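Local coordinates for UV damage endonuclease (Sulfolobus acidocaldarius, PDB 3TC3), which is a manganese-bound TIM-barrel enzyme of DNA repair that probably cuts the DNA strand at lesions caused by ultraviolet light, at residues S55-L59 and L100-L104; I79-I84 and Y145-L149. All blocks are in the same frame, centred on the assembly; numbering follows the deposited sequence. Where two conformers were deposited one is given.

Contact 1 (S55-L59 and L100-L104); sequences SSSNL and LSHIL
Leu-59 and Leu-100 both carry CG opposite their carbonyl carbons and beside their backbone N (chi1 -72° and -52°), which extends the two isobutyl groups into the groove between two helices and lets their ends cross there at a slant. The setting is the outer helical layer of a TIM barrel: helix 48-71 precedes strand 76-78 and helix 101-113 precedes strand 117-120, so the contact joins neighbouring helices that run in the same general direction. Leu-100 lies at the junction, the first residue past helix 96-99 to leave helical angles and the N-cap position of helix 101-113. Its two methyls divide their contacts: CD2 meets Ser-56, while Leu-100 CD1 touches both Ser-55 CB, at 3.7 Å, and Leu-59 CD1, at 3.9 Å.

One turn further along, the contact passes to Ile-103 and Leu-104. Leu-59 is used along its whole length: its CB meets the branch methyl CG2 of Ile-103 at 4.0 Å, while its own two methyls fork around a single methyl of Leu-104, with CD2 3.7 Å from Leu-104 CD2 and CD1 3.9 Å from that same Leu-104 CD2. Behind this pair, Met-153 of helix 133-153 touches both leucines, extending the apolar layer to a third helix.

No hydrogen bond joins the two segments, and the serines explain how polar residues can line such a seam. Ser-55 OG bonds to the carbonyl oxygen of Val-51, one turn back in the same helix, leaving its CB to face Leu-100. Ser-56 OG is satisfied in the same manner by Leu-52 O, even though this hydroxyl also lies just 3.3 Å from Leu-100 CD2.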
# COMPACT_ATOMS: atom_id res chain seq x y z
N SER A 55 11.71 2.20 16.31
CA SER A 55 10.27 2.50 16.17
C SER A 55 9.94 3.95 16.54
O SER A 55 9.23 4.63 15.81
CB SER A 55 9.44 1.52 16.99
OG SER A 55 9.69 0.14 16.65
N SER A 56 10.45 4.43 17.70
CA SER A 56 10.23 5.79 18.06
C SER A 56 10.75 6.76 17.00
O SER A 56 10.09 7.77 16.74
CB SER A 56 10.81 6.09 19.46
OG SER A 56 10.06 5.37 20.40
N SER A 57 11.95 6.53 16.46
CA SER A 57 12.46 7.52 15.54
C SER A 57 11.63 7.43 14.26
O SER A 57 11.32 8.47 13.65
CB SER A 57 13.93 7.42 15.18
OG SER A 57 14.39 6.10 14.87
N ASN A 58 11.28 6.22 13.85
CA ASN A 58 10.44 6.13 12.65
C ASN A 58 9.13 6.88 12.81
O ASN A 58 8.64 7.53 11.86
CB ASN A 58 10.13 4.66 12.29
CG ASN A 58 11.30 3.91 11.61
OD1 ASN A 58 12.19 4.51 10.97
ND2 ASN A 58 11.19 2.57 11.59
N LEU A 59 8.50 6.70 13.97
CA LEU A 59 7.20 7.24 14.19
C LEU A 59 7.29 8.78 14.28
O LEU A 59 6.37 9.49 13.85
CB LEU A 59 6.57 6.61 15.41
CG LEU A 59 6.14 5.13 15.20
CD1 LEU A 59 5.94 4.43 16.55
CD2 LEU A 59 4.82 5.10 14.40
N LEU A 100 4.51 2.48 23.05
CA LEU A 100 4.42 3.61 22.13
C LEU A 100 2.97 4.10 21.89
O LEU A 100 2.73 4.80 20.89
CB LEU A 100 5.04 3.22 20.76
CG LEU A 100 6.44 2.63 20.86
CD1 LEU A 100 6.83 2.06 19.53
CD2 LEU A 100 7.52 3.50 21.49
N SER A 101 2.02 3.77 22.79
CA SER A 101 0.59 4.06 22.60
C SER A 101 0.41 5.56 22.38
O SER A 101 -0.44 5.98 21.62
CB SER A 101 -0.29 3.64 23.80
OG SER A 101 0.27 4.22 24.95
N HIS A 102 1.20 6.37 23.09
CA HIS A 102 1.17 7.83 23.01
C HIS A 102 1.30 8.38 21.60
O HIS A 102 0.40 9.04 21.04
CB HIS A 102 2.32 8.36 23.87
CG HIS A 102 3.49 7.39 23.97
ND1 HIS A 102 4.48 7.35 23.05
CD2 HIS A 102 3.80 6.43 24.93
CE1 HIS A 102 5.38 6.42 23.41
NE2 HIS A 102 4.97 5.86 24.56
N ILE A 103 2.48 8.12 21.03
CA ILE A 103 2.85 8.60 19.70
C ILE A 103 1.92 7.95 18.66
O ILE A 103 1.54 8.62 17.72
CB ILE A 103 4.35 8.34 19.35
CG1 ILE A 103 5.28 8.82 20.52
CG2 ILE A 103 4.75 9.02 17.99
CD1 ILE A 103 6.61 8.01 20.71
N LEU A 104 1.60 6.64 18.85
CA LEU A 104 0.67 5.96 17.90
C LEU A 104 -0.73 6.60 17.86
O LEU A 104 -1.26 6.88 16.75
CB LEU A 104 0.63 4.45 18.18
CG LEU A 104 1.95 3.72 17.95
CD1 LEU A 104 2.01 2.30 18.61
CD2 LEU A 104 2.10 3.59 16.33

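Contact 2 (I79-I84 and Y145-L149); sequences ISSNTI and YHADL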
# COMPACT_ATOMS: atom_id res chain seq x y z
N ILE A 79 2.13 4.02 4.60
CA ILE A 79 3.05 3.89 5.78
C ILE A 79 3.99 2.70 5.56
O ILE A 79 3.58 1.62 5.12
CB ILE A 79 2.24 3.70 7.03
CG1 ILE A 79 1.45 4.97 7.31
CG2 ILE A 79 3.17 3.36 8.24
CD1 ILE A 79 0.49 4.87 8.58
N SER A 80 5.26 2.96 5.87
CA SER A 80 6.26 1.92 5.69
C SER A 80 6.01 0.67 6.57
O SER A 80 5.65 0.81 7.76
CB SER A 80 7.66 2.50 6.10
OG SER A 80 8.61 1.42 6.10
N SER A 81 6.21 -0.49 5.99
CA SER A 81 6.14 -1.78 6.77
C SER A 81 7.29 -1.89 7.73
O SER A 81 7.24 -2.72 8.68
CB SER A 81 6.08 -2.99 5.85
OG SER A 81 4.94 -2.85 5.01
N ASN A 82 8.32 -1.05 7.56
CA ASN A 82 9.45 -1.11 8.55
C ASN A 82 9.16 -0.32 9.79
O ASN A 82 10.02 -0.25 10.71
CB ASN A 82 10.73 -0.56 7.88
CG ASN A 82 11.25 -1.41 6.84
OD1 ASN A 82 10.98 -2.61 6.79
ND2 ASN A 82 12.15 -0.82 6.00
N THR A 83 7.98 0.31 9.92
CA THR A 83 7.70 1.26 11.03
C THR A 83 8.12 0.64 12.38
O THR A 83 8.87 1.30 13.12
CB THR A 83 6.22 1.66 11.07
OG1 THR A 83 6.00 2.47 9.89
CG2 THR A 83 5.88 2.51 12.30
N ILE A 84 7.62 -0.56 12.65
CA ILE A 84 8.11 -1.30 13.86
C ILE A 84 9.03 -2.45 13.33
O ILE A 84 8.54 -3.44 12.82
CB ILE A 84 6.97 -1.95 14.60
CG1 ILE A 84 5.85 -0.96 14.88
CG2 ILE A 84 7.56 -2.65 15.94
CD1 ILE A 84 6.24 0.26 15.80
N TYR A 145 0.64 -8.01 12.05
CA TYR A 145 1.36 -6.80 12.47
C TYR A 145 0.84 -5.53 11.78
O TYR A 145 0.72 -4.48 12.44
CB TYR A 145 2.90 -6.99 12.17
CG TYR A 145 3.66 -5.71 11.85
CD1 TYR A 145 3.65 -4.61 12.72
CD2 TYR A 145 4.40 -5.61 10.63
CE1 TYR A 145 4.31 -3.39 12.39
CE2 TYR A 145 5.09 -4.46 10.35
CZ TYR A 145 5.03 -3.36 11.24
OH TYR A 145 5.64 -2.18 10.94
N HIS A 146 0.53 -5.64 10.50
CA HIS A 146 -0.00 -4.46 9.81
C HIS A 146 -1.34 -4.00 10.38
O HIS A 146 -1.52 -2.82 10.59
CB HIS A 146 -0.12 -4.75 8.29
CG HIS A 146 1.24 -4.74 7.58
ND1 HIS A 146 2.22 -5.70 7.78
CD2 HIS A 146 1.79 -3.77 6.73
CE1 HIS A 146 3.33 -5.34 7.04
NE2 HIS A 146 3.05 -4.20 6.40
N ALA A 147 -2.23 -4.99 10.64
CA ALA A 147 -3.54 -4.66 11.24
C ALA A 147 -3.30 -4.12 12.64
O ALA A 147 -3.96 -3.13 13.05
CB ALA A 147 -4.35 -5.91 11.31
N ASP A 148 -2.40 -4.74 13.39
CA ASP A 148 -2.14 -4.21 14.75
C ASP A 148 -1.65 -2.74 14.68
O ASP A 148 -1.92 -1.95 15.62
CB ASP A 148 -1.07 -5.07 15.46
CG ASP A 148 -1.60 -6.43 15.93
OD1 ASP A 148 -2.83 -6.63 15.89
OD2 ASP A 148 -0.75 -7.25 16.28
N LEU A 149 -0.75 -2.45 13.72
CA LEU A 149 -0.19 -1.08 13.66
C LEU A 149 -1.32 -0.07 13.41
O LEU A 149 -1.47 0.95 14.12
CB LEU A 149 0.92 -0.99 12.60
CG LEU A 149 1.56 0.39 12.47
CD1 LEU A 149 2.33 0.71 13.79
CD2 LEU A 149 2.44 0.46 11.27
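Tyr-145 and His-146, consecutive residues of helix 133-153, supply the polar half of this contact. The tyrosine hydroxyl has two roles: OH donates to Ser-81 O over 2.8 Å and accepts a nearly straight bond from Ile-84 N (3.1 Å, 168° at the hydrogen). Ser-81 O lies in the plane of the ring, at its edge, whereas the hydroxyl stands well above the plane of that carbonyl. Ser-81 OG, in turn, is hydrogen-bonded at the edge of the imidazole, 2.7 Å from His-146 NE2 and in the ring plane; His-146 ND1 is held by Glu-142 O, which helps fix the ring.

Internal bonds shape the segment being gripped. Ser-80 to Thr-83 form a type I turn, overlapped by an ST turn in which Ser-80 OG accepts from Asn-82 N. The Thr-83 torsion (chi1 -70°) returns OG1 to Ser-80 O, 2.7 Å away, and turns CG2 toward Leu-149.

Apolar contacts lie alongside. Ile-84 CB approaches Tyr-145 CE1 at 3.7 Å, and Ile-84 CG1 meets Leu-149 CD1 at 4.0 Å. Leu-149 CD2 reaches Thr-83 and Ile-79.

The side chain of Ser-81 is about 13 Å from the manganese ion. Its loop follows strand 76-78 at the C-terminal rim of a TIM barrel, the end where such enzymes carry their active sites.

Overall arrangement
From the N terminus the chain leaves strand 22-27, runs through helix 48-71 with segment 55-59, and crosses strand 76-78 into the loop 79-84. After the short helix 96-99, segment 100-104 opens helix 101-113, and contact 1 closes a loop of 40 intervening residues. After strand 117-120, helix 133-153 brings 145-149 back to 79-84, and contact 2 closes one of 60. The two closures cross, their segments alternating along the chain, with centres 11 Å apart. They also touch: Asn-58 ND2 probably bonds to Thr-83 O, and Leu-59 packs on Thr-83. Together they tie helices 48-71, 101-113 and 133-153 to the loop after the second strand.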